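Local atomic coordinates of SusD-like protein BACOVA_02651 (Bacteroides ovatus, PDB entry 5E75), a protein that binds polysaccharide at the bacterial cell surface and probably captures xyloglucan before its transport into the periplasm for degradation. Residues R126-V131 with P496-D501; Q291-D296 with A394-K399; A19-T24 with K106-A111. All blocks are in the same frame, centred on the assembly; numbering follows the deposited sequence.

Contact 1 of 3, residues R126-V131 with P496-D501; sequences RIWGPV and PYPESD. With EDO (1,2-ethanediol), chain C.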
loop_
_atom_site.group_PDB
_atom_site.type_symbol
_atom_site.label_atom_id
_atom_site.label_comp_id
_atom_site.label_asym_id
_atom_site.label_seq_id
_atom_site.Cartn_x
_atom_site.Cartn_y
_atom_site.Cartn_z
ATOM N N ARG A 126 11.509 -2.293 2.574
ATOM C CA ARG A 126 11.388 -1.142 1.685
ATOM C C ARG A 126 11.070 0.147 2.474
ATOM O O ARG A 126 10.506 1.091 1.887
ATOM C CB ARG A 126 10.295 -1.439 0.602
ATOM C CG ARG A 126 10.525 -2.766 -0.312
ATOM C CD ARG A 126 9.274 -3.210 -1.177
ATOM N NE ARG A 126 8.169 -3.674 -0.359
ATOM C CZ ARG A 126 6.927 -3.795 -0.769
ATOM N NH1 ARG A 126 6.590 -3.454 -2.015
ATOM N NH2 ARG A 126 5.987 -4.174 0.081
ATOM N N ILE A 127 11.370 0.159 3.788
ATOM C CA ILE A 127 11.343 1.339 4.667
ATOM C C ILE A 127 12.714 1.547 5.308
ATOM O O ILE A 127 13.328 2.606 5.145
ATOM C CB ILE A 127 10.281 1.212 5.813
ATOM C CG1 ILE A 127 8.880 1.152 5.239
ATOM C CG2 ILE A 127 10.404 2.387 6.823
ATOM C CD1 ILE A 127 7.821 0.636 6.229
ATOM N N TRP A 128 13.203 0.527 6.009
ATOM C CA TRP A 128 14.485 0.572 6.714
ATOM C C TRP A 128 15.608 -0.202 6.015
ATOM O O TRP A 128 16.780 0.144 6.182
ATOM C CB TRP A 128 14.343 0.018 8.144
ATOM C CG TRP A 128 13.511 0.901 9.020
ATOM C CD1 TRP A 128 13.912 2.067 9.596
ATOM C CD2 TRP A 128 12.139 0.718 9.389
ATOM N NE1 TRP A 128 12.872 2.633 10.300
ATOM C CE2 TRP A 128 11.776 1.815 10.202
ATOM C CE3 TRP A 128 11.182 -0.264 9.116
ATOM C CZ2 TRP A 128 10.496 1.970 10.719
ATOM C CZ3 TRP A 128 9.917 -0.120 9.652
ATOM C CH2 TRP A 128 9.584 0.990 10.445
ATOM N N GLY A 129 15.262 -1.229 5.238
ATOM C CA GLY A 129 16.262 -2.105 4.636
ATOM C C GLY A 129 16.582 -3.233 5.603
ATOM O O GLY A 129 15.724 -4.064 5.852
ATOM N N PRO A 130 17.797 -3.259 6.180
ATOM C CA PRO A 130 18.083 -4.269 7.199
ATOM C C PRO A 130 17.111 -4.161 8.361
ATOM O O PRO A 130 16.789 -3.057 8.815
ATOM C CB PRO A 130 19.515 -3.923 7.643
ATOM C CG PRO A 130 20.104 -3.166 6.491
ATOM C CD PRO A 130 18.961 -2.389 5.922
ATOM N N VAL A 131 16.644 -5.303 8.845
ATOM C CA VAL A 131 15.809 -5.354 10.051
ATOM C C VAL A 131 16.149 -6.637 10.808
ATOM O O VAL A 131 16.914 -7.461 10.298
ATOM C CB VAL A 131 14.284 -5.289 9.732
ATOM C CG1 VAL A 131 13.892 -3.896 9.227
ATOM C CG2 VAL A 131 13.884 -6.360 8.741
ATOM N N PRO A 496 15.306 6.407 9.031
ATOM C CA PRO A 496 16.120 6.047 10.191
ATOM C C PRO A 496 15.370 5.100 11.117
ATOM O O PRO A 496 14.137 5.076 11.125
ATOM C CB PRO A 496 16.372 7.392 10.877
ATOM C CG PRO A 496 15.258 8.252 10.459
ATOM C CD PRO A 496 14.828 7.793 9.087
ATOM N N TYR A 497 16.114 4.305 11.883
ATOM C CA TYR A 497 15.505 3.465 12.915
ATOM C C TYR A 497 14.914 4.386 13.977
ATOM O O TYR A 497 15.448 5.465 14.224
ATOM C CB TYR A 497 16.535 2.482 13.497
ATOM C CG TYR A 497 17.044 1.529 12.443
ATOM C CD1 TYR A 497 16.232 0.520 11.947
ATOM C CD2 TYR A 497 18.304 1.679 11.903
ATOM C CE1 TYR A 497 16.679 -0.343 10.956
ATOM C CE2 TYR A 497 18.758 0.835 10.909
ATOM C CZ TYR A 497 17.937 -0.162 10.431
ATOM O OH TYR A 497 18.408 -0.974 9.428
ATOM N N PRO A 498 13.791 3.987 14.586
ATOM C CA PRO A 498 13.146 4.898 15.536
ATOM C C PRO A 498 14.024 5.120 16.759
ATOM O O PRO A 498 14.563 4.157 17.294
ATOM C CB PRO A 498 11.860 4.150 15.928
ATOM C CG PRO A 498 11.669 3.083 14.880
ATOM C CD PRO A 498 13.046 2.724 14.424
ATOM N N GLU A 499 14.166 6.364 17.193
ATOM C CA GLU A 499 15.125 6.708 18.240
ATOM C C GLU A 499 14.906 5.920 19.523
ATOM O O GLU A 499 15.871 5.444 20.113
ATOM C CB GLU A 499 15.108 8.214 18.540
ATOM C CG GLU A 499 16.065 8.600 19.673
ATOM C CD GLU A 499 16.276 10.095 19.805
ATOM O OE1 GLU A 499 16.599 10.747 18.792
ATOM O OE2 GLU A 499 16.127 10.615 20.930
ATOM N N SER A 500 13.653 5.748 19.934
ATOM C CA SER A 500 13.373 5.038 21.177
ATOM C C SER A 500 13.827 3.579 21.093
ATOM O O SER A 500 14.298 3.009 22.079
ATOM C CB SER A 500 11.883 5.122 21.518
ATOM O OG SER A 500 11.082 4.588 20.476
ATOM N N ASP A 501 13.693 2.980 19.913
ATOM C CA ASP A 501 14.123 1.606 19.709
ATOM C C ASP A 501 15.640 1.495 19.668
ATOM O O ASP A 501 16.198 0.511 20.154
ATOM C CB ASP A 501 13.474 1.023 18.452
ATOM C CG ASP A 501 11.976 0.822 18.623
ATOM O OD1 ASP A 501 11.589 -0.050 19.424
ATOM O OD2 ASP A 501 11.181 1.541 17.985
HETATM C C1 EDO C . 3.341 -6.690 -0.388
HETATM O O1 EDO C . 3.514 -5.459 -1.083
HETATM C C2 EDO C . 3.133 -6.447 1.101
HETATM O O2 EDO C . 4.382 -6.339 1.788
#

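Contact 2 of 3, residues Q291-D296 with A394-K399; sequences QYELAD and AKINKK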
loop_
_atom_site.group_PDB
_atom_site.type_symbol
_atom_site.label_atom_id
_atom_site.label_comp_id
_atom_site.label_asym_id
_atom_site.label_seq_id
_atom_site.Cartn_x
_atom_site.Cartn_y
_atom_site.Cartn_z
ATOM N N GLN A 291 -0.434 12.828 -13.128
ATOM C CA GLN A 291 -0.220 11.468 -13.619
ATOM C C GLN A 291 -1.454 10.924 -14.329
ATOM O O GLN A 291 -1.339 10.081 -15.226
ATOM C CB GLN A 291 0.169 10.495 -12.491
ATOM C CG GLN A 291 1.430 10.872 -11.737
ATOM C CD GLN A 291 2.594 11.140 -12.640
ATOM O OE1 GLN A 291 3.109 12.263 -12.704
ATOM N NE2 GLN A 291 3.012 10.133 -13.358
ATOM N N TYR A 292 -2.642 11.363 -13.930
ATOM C CA TYR A 292 -3.848 10.882 -14.589
ATOM C C TYR A 292 -3.938 11.450 -15.998
ATOM O O TYR A 292 -3.965 12.664 -16.199
ATOM C CB TYR A 292 -5.105 11.250 -13.796
ATOM C CG TYR A 292 -5.088 10.709 -12.383
ATOM C CD1 TYR A 292 -5.432 9.389 -12.109
ATOM C CD2 TYR A 292 -4.696 11.517 -11.327
ATOM C CE1 TYR A 292 -5.383 8.882 -10.809
ATOM C CE2 TYR A 292 -4.637 11.019 -10.026
ATOM C CZ TYR A 292 -4.992 9.712 -9.780
ATOM O OH TYR A 292 -4.927 9.228 -8.489
ATOM N N GLU A 293 -4.006 10.560 -16.972
ATOM C CA GLU A 293 -4.256 10.985 -18.344
ATOM C C GLU A 293 -5.627 11.633 -18.410
ATOM O O GLU A 293 -6.499 11.363 -17.592
ATOM C CB GLU A 293 -4.142 9.777 -19.273
ATOM C CG GLU A 293 -2.705 9.231 -19.289
ATOM C CD GLU A 293 -2.526 7.926 -20.036
ATOM O OE1 GLU A 293 -3.312 7.643 -20.952
ATOM O OE2 GLU A 293 -1.582 7.173 -19.692
ATOM N N LEU A 294 -5.815 12.523 -19.374
ATOM C CA LEU A 294 -7.052 13.286 -19.484
ATOM C C LEU A 294 -8.287 12.389 -19.498
ATOM O O LEU A 294 -9.287 12.710 -18.850
ATOM C CB LEU A 294 -7.022 14.164 -20.730
ATOM C CG LEU A 294 -8.228 15.074 -20.969
ATOM C CD1 LEU A 294 -8.528 15.965 -19.776
ATOM C CD2 LEU A 294 -7.929 15.907 -22.206
ATOM N N ALA A 295 -8.191 11.251 -20.181
ATOM C CA ALA A 295 -9.295 10.320 -20.289
ATOM C C ALA A 295 -9.517 9.505 -19.018
ATOM O O ALA A 295 -10.564 8.889 -18.879
ATOM C CB ALA A 295 -9.074 9.387 -21.465
ATOM N N ASP A 296 -8.553 9.524 -18.093
ATOM C CA ASP A 296 -8.561 8.632 -16.906
ATOM C C ASP A 296 -9.328 9.250 -15.741
ATOM O O ASP A 296 -8.849 9.271 -14.602
ATOM C CB ASP A 296 -7.110 8.327 -16.513
ATOM C CG ASP A 296 -6.942 7.122 -15.595
ATOM O OD1 ASP A 296 -7.891 6.382 -15.362
ATOM O OD2 ASP A 296 -5.799 6.948 -15.138
ATOM N N ALA A 394 -9.986 0.749 -16.666
ATOM C CA ALA A 394 -10.060 2.195 -16.436
ATOM C C ALA A 394 -10.759 2.939 -17.579
ATOM O O ALA A 394 -10.969 4.144 -17.485
ATOM C CB ALA A 394 -8.665 2.766 -16.231
ATOM N N LYS A 395 -11.101 2.209 -18.640
ATOM C CA LYS A 395 -11.781 2.747 -19.828
ATOM C C LYS A 395 -10.915 3.765 -20.584
ATOM O O LYS A 395 -11.422 4.734 -21.151
ATOM C CB LYS A 395 -13.163 3.309 -19.480
ATOM C CG LYS A 395 -14.031 2.433 -18.562
ATOM C CD LYS A 395 -14.385 1.077 -19.142
ATOM C CE LYS A 395 -15.331 0.266 -18.218
ATOM N NZ LYS A 395 -14.660 -0.687 -17.236
ATOM N N ILE A 396 -9.608 3.534 -20.607
ATOM C CA ILE A 396 -8.696 4.319 -21.417
ATOM C C ILE A 396 -7.971 3.438 -22.443
ATOM O O ILE A 396 -8.051 2.203 -22.410
ATOM C CB ILE A 396 -7.699 5.139 -20.551
ATOM C CG1 ILE A 396 -6.731 4.234 -19.772
ATOM C CG2 ILE A 396 -8.483 6.068 -19.613
ATOM C CD1 ILE A 396 -5.698 5.018 -18.996
ATOM N N ASN A 397 -7.282 4.080 -23.372
ATOM C CA ASN A 397 -6.692 3.364 -24.488
ATOM C C ASN A 397 -5.631 2.362 -24.071
ATOM O O ASN A 397 -4.858 2.595 -23.141
ATOM C CB ASN A 397 -6.086 4.352 -25.492
ATOM C CG ASN A 397 -4.896 5.110 -24.921
ATOM O OD1 ASN A 397 -5.059 6.106 -24.222
ATOM N ND2 ASN A 397 -3.691 4.642 -25.225
ATOM N N LYS A 398 -5.597 1.244 -24.778
ATOM C CA LYS A 398 -4.524 0.280 -24.621
ATOM C C LYS A 398 -3.257 0.807 -25.284
ATOM O O LYS A 398 -3.312 1.659 -26.186
ATOM C CB LYS A 398 -4.924 -1.066 -25.223
ATOM C CG LYS A 398 -6.112 -1.695 -24.549
ATOM C CD LYS A 398 -6.480 -3.018 -25.190
ATOM C CE LYS A 398 -7.676 -3.647 -24.521
ATOM N NZ LYS A 398 -8.149 -4.827 -25.294
ATOM N N LYS A 399 -2.115 0.316 -24.827
ATOM C CA LYS A 399 -0.823 0.675 -25.393
ATOM C C LYS A 399 -0.263 -0.490 -26.211
ATOM O O LYS A 399 -0.341 -1.643 -25.799
ATOM C CB LYS A 399 0.140 1.073 -24.275
ATOM C CG LYS A 399 -0.262 2.370 -23.585
ATOM C CD LYS A 399 0.737 2.778 -22.515
ATOM C CE LYS A 399 0.465 4.167 -21.992
ATOM N NZ LYS A 399 0.754 5.205 -23.002
HETATM O O HOH W 1 -5.793 8.230 -22.196
HETATM O O HOH W 2 0.543 7.569 -21.164
HETATM O O HOH W 3 -2.470 7.722 -23.761
HETATM O O HOH W 4 -12.168 6.602 -18.135
HETATM O O HOH W 5 -10.289 6.071 -15.479
#

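Contact 3 of 3, residues A19-T24 with K106-A111; sequences ALEAAT and KTKAIA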
loop_
_atom_site.group_PDB
_atom_site.type_symbol
_atom_site.label_atom_id
_atom_site.label_comp_id
_atom_site.label_asym_id
_atom_site.label_seq_id
_atom_site.Cartn_x
_atom_site.Cartn_y
_atom_site.Cartn_z
ATOM N N ALA A 19 -12.173 -23.244 16.224
ATOM C CA ALA A 19 -11.587 -22.566 17.367
ATOM C C ALA A 19 -10.213 -22.028 17.004
ATOM O O ALA A 19 -9.843 -20.918 17.394
ATOM C CB ALA A 19 -11.489 -23.509 18.570
ATOM N N LEU A 20 -9.452 -22.811 16.248
ATOM C CA LEU A 20 -8.135 -22.383 15.840
ATOM C C LEU A 20 -8.258 -21.193 14.896
ATOM O O LEU A 20 -7.469 -20.253 14.961
ATOM C CB LEU A 20 -7.388 -23.531 15.166
ATOM C CG LEU A 20 -6.005 -23.189 14.616
ATOM C CD1 LEU A 20 -5.096 -22.623 15.705
ATOM C CD2 LEU A 20 -5.368 -24.420 13.999
ATOM N N GLU A 21 -9.254 -21.231 14.024
ATOM C CA GLU A 21 -9.469 -20.123 13.096
ATOM C C GLU A 21 -9.817 -18.816 13.820
ATOM O O GLU A 21 -9.433 -17.731 13.374
ATOM C CB GLU A 21 -10.545 -20.478 12.074
ATOM C CG GLU A 21 -10.069 -21.436 11.014
ATOM C CD GLU A 21 -11.200 -22.287 10.461
ATOM O OE1 GLU A 21 -12.371 -21.837 10.505
ATOM O OE2 GLU A 21 -10.916 -23.406 9.993
ATOM N N ALA A 22 -10.527 -18.909 14.934
ATOM C CA ALA A 22 -10.809 -17.731 15.745
ATOM C C ALA A 22 -9.505 -17.121 16.290
ATOM O O ALA A 22 -9.399 -15.901 16.441
ATOM C CB ALA A 22 -11.779 -18.080 16.878
ATOM N N ALA A 23 -8.504 -17.957 16.558
ATOM C CA ALA A 23 -7.201 -17.489 17.018
ATOM C C ALA A 23 -6.321 -16.879 15.914
ATOM O O ALA A 23 -5.412 -16.084 16.198
ATOM C CB ALA A 23 -6.452 -18.625 17.712
ATOM N N THR A 24 -6.561 -17.243 14.660
ATOM C CA THR A 24 -5.771 -16.704 13.561
ATOM C C THR A 24 -6.422 -15.451 12.941
ATOM O O THR A 24 -5.763 -14.679 12.253
ATOM C CB THR A 24 -5.529 -17.761 12.467
ATOM O OG1 THR A 24 -6.775 -18.183 11.914
ATOM C CG2 THR A 24 -4.808 -18.970 13.051
ATOM N N LYS A 106 -4.198 -26.980 10.699
ATOM C CA LYS A 106 -2.942 -26.607 11.333
ATOM C C LYS A 106 -2.002 -25.956 10.327
ATOM O O LYS A 106 -1.416 -24.902 10.596
ATOM C CB LYS A 106 -2.291 -27.830 11.998
ATOM C CG LYS A 106 -3.019 -28.248 13.267
ATOM C CD LYS A 106 -2.154 -29.128 14.153
ATOM C CE LYS A 106 -2.448 -30.553 13.953
ATOM N NZ LYS A 106 -1.593 -31.361 14.865
ATOM N N THR A 107 -1.880 -26.565 9.161
ATOM C CA THR A 107 -1.015 -26.031 8.123
ATOM C C THR A 107 -1.562 -24.748 7.513
ATOM O O THR A 107 -0.789 -23.869 7.150
ATOM C CB THR A 107 -0.736 -27.069 7.010
ATOM O OG1 THR A 107 -1.961 -27.540 6.430
ATOM C CG2 THR A 107 0.044 -28.262 7.569
ATOM N N LYS A 108 -2.884 -24.624 7.416
ATOM C CA LYS A 108 -3.489 -23.374 6.969
ATOM C C LYS A 108 -3.153 -22.248 7.947
ATOM O O LYS A 108 -2.820 -21.132 7.531
ATOM C CB LYS A 108 -5.002 -23.548 6.831
ATOM C CG LYS A 108 -5.774 -22.287 6.497
ATOM C CD LYS A 108 -7.216 -22.670 6.218
ATOM C CE LYS A 108 -8.156 -21.501 6.380
ATOM N NZ LYS A 108 -8.139 -20.879 7.747
ATOM N N ALA A 109 -3.233 -22.525 9.245
ATOM C CA ALA A 109 -2.943 -21.504 10.243
ATOM C C ALA A 109 -1.479 -21.068 10.199
ATOM O O ALA A 109 -1.170 -19.869 10.261
ATOM C CB ALA A 109 -3.299 -22.016 11.648
ATOM N N ILE A 110 -0.571 -22.034 10.095
ATOM C CA ILE A 110 0.843 -21.714 9.950
ATOM C C ILE A 110 1.059 -20.918 8.671
ATOM O O ILE A 110 1.824 -19.948 8.661
ATOM C CB ILE A 110 1.723 -22.981 9.960
ATOM C CG1 ILE A 110 1.640 -23.644 11.341
ATOM C CG2 ILE A 110 3.177 -22.639 9.640
ATOM C CD1 ILE A 110 2.161 -25.096 11.360
ATOM N N ALA A 111 0.385 -21.312 7.598
ATOM C CA ALA A 111 0.538 -20.615 6.320
ATOM C C ALA A 111 0.042 -19.170 6.385
ATOM O O ALA A 111 0.676 -18.278 5.825
ATOM C CB ALA A 111 -0.180 -21.374 5.203
#

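Contact 1 of 3, residues R126-V131 with P496-D501
Trp128 and Tyr497 join a loop that follows helix 103-125 to the proline-rich loop leading into helix 499-504, and the pair illustrates how two aromatic side chains can each spend a polar atom on a backbone carbonyl of the other loop. The indole can be followed outward from Trp128 CB, which packs against Tyr497 CE1 at 3.7 Å. With CG anti to the carbonyl carbon (chi1 -68°), the ring is carried across to the second segment. Trp128 CD1 then lies 3.6 Å from Tyr497 CD1, and the neighbouring NE1 donates a hydrogen bond of 2.9 Å to Pro496 O. That oxygen sits in the indole plane, although the N-H approaches it from above the carbonyl plane and the bond is bent to 141°. Pro498 CD lies 4.1 Å from Trp128 NE1, and farther out Trp128 CZ2 is 4.5 Å from Pro498 CG. Ile127 CG2 rests over the centre of one indole face, and Trp76 of helix 70-95 meets the indole edge-to-face.

The phenol and pyrrole planes are only 11° apart but slid past each other, leaving little overlap. Tyr497 OH in turn donates to Pro130 O at 2.7 Å. Arg126 NH2, apart from this contact, donates to O1 of a 1,2-ethanediol, probably from the crystallisation liquor. A phenylalanine in place of Trp128 would probably leave Pro496 O without its indole donor. The chemistry is reciprocal: each ring supplies one donor to a carbonyl of the opposite loop, so two segments lacking strand pairing are fixed at two points.

Contact 2 of 3, residues Q291-D296 with A394-K399
Glu293 faces Ile396, Asn397 and Lys399 where a type I beta turn, Glu293 to Asp296, meets the loop leaving helix 382-393 through a Schellman motif at Lys395. It is an instance of two interhelical loops joined by one apolar contact and a set of waters, with no direct hydrogen bond between them. Glu293 opens the turn, its carboxylate reaching across Ile396 at about a right angle so that OE1 lies 4.1 Å from Ile396 CD1. Its direct polar mate is Arg391 of helix 382-393, which forms a salt bridge with OE2; toward the second loop the carboxylate works through solvent. Two waters each donate to both Glu293 OE1 and Asn397 OD1, spanning two acceptors 4.0 Å apart that could not bond directly. A third water donates to Glu293 OE2 and accepts from Lys399 NZ, filling the 4.5 Å between these opposite charges.

Next to touch is Ala295, whose CB packs 3.8 Å from Ile396 CG2. The Ile396 branch fits here because CG1 stands between the backbone N and carbonyl carbon (chi1 66°), leaving CG2 to meet the turn and CD1 to extend toward the two acids. Asp296 closes the turn, its N bonded to Glu293 O, and occupies the N-cap position of helix 297-303 without a capping bond from its side chain. Its OD2 instead forms a salt bridge with Arg299 of that helix. The other carboxylate oxygen turns to the residue that follows helix 382-393, where Asp296 OD1 lies 3.8 Å from Ala394 CB.

Contact 3 of 3, residues A19-T24 with K106-A111
Ala109 sets its methyl between Leu20 and Thr24, residues one helical turn apart, in a compact example of small-residue packing between helices. Leu20 extends with CG opposite the backbone N (chi1 177°), which brings CD2 to 3.9 Å from Ala109 CB. Thr24 splits its two branches: OG1 stands between the backbone N and carbonyl carbon (chi1 62°), leaving CG2 to approach Ala109 CB at 3.7 Å. The Thr24 OG1 hydroxyl donates back to Glu21 O over 3.1 Å and is also hydrogen-bonded to Arg177, which grips Glu21 O as well. The polar and apolar branches of the threonine are thus divided between the end of its own helix and the interface.

At the flank, Glu21 and Lys108 cross at about a right angle. The lysine runs extended until chi4 bends it, placing Lys108 NZ 3.8 Å from Glu21 CG. Lys108 NZ is 4.4 Å from Glu21 OE2, so these opposite charges are near but not in contact, and NZ also has a long, weak ion pair with Glu112. Val93 and Val89 of helix 70-95 border the apolar centre. The two short helical segments run parallel, at 1° with their axes 10.4 Å apart at closest approach, a side-by-side arrangement within the helical, TPR-related part of the SusD fold.

Overall arrangement
The three contacts show chemistry changing with position in one fold. Contacts 1 and 3 share helix 103-125: contact 3 packs against its early turns, while contact 1 uses the loop just beyond its end, and helix 70-95 borders both. Their centres are nevertheless about 30 Å apart. Contact 2, joining loops on the other side of the chain's centre from both, lies nested in sequence within the span closed by contact 1. None is wholly buried. Contact 1 relies on direct side-chain to backbone hydrogen bonds between aromatics and carbonyls, contact 3 on methyl packing with a loose charged flank, and contact 2, with two exposed residues, on bridging waters between polar groups, beside one buried isoleucine.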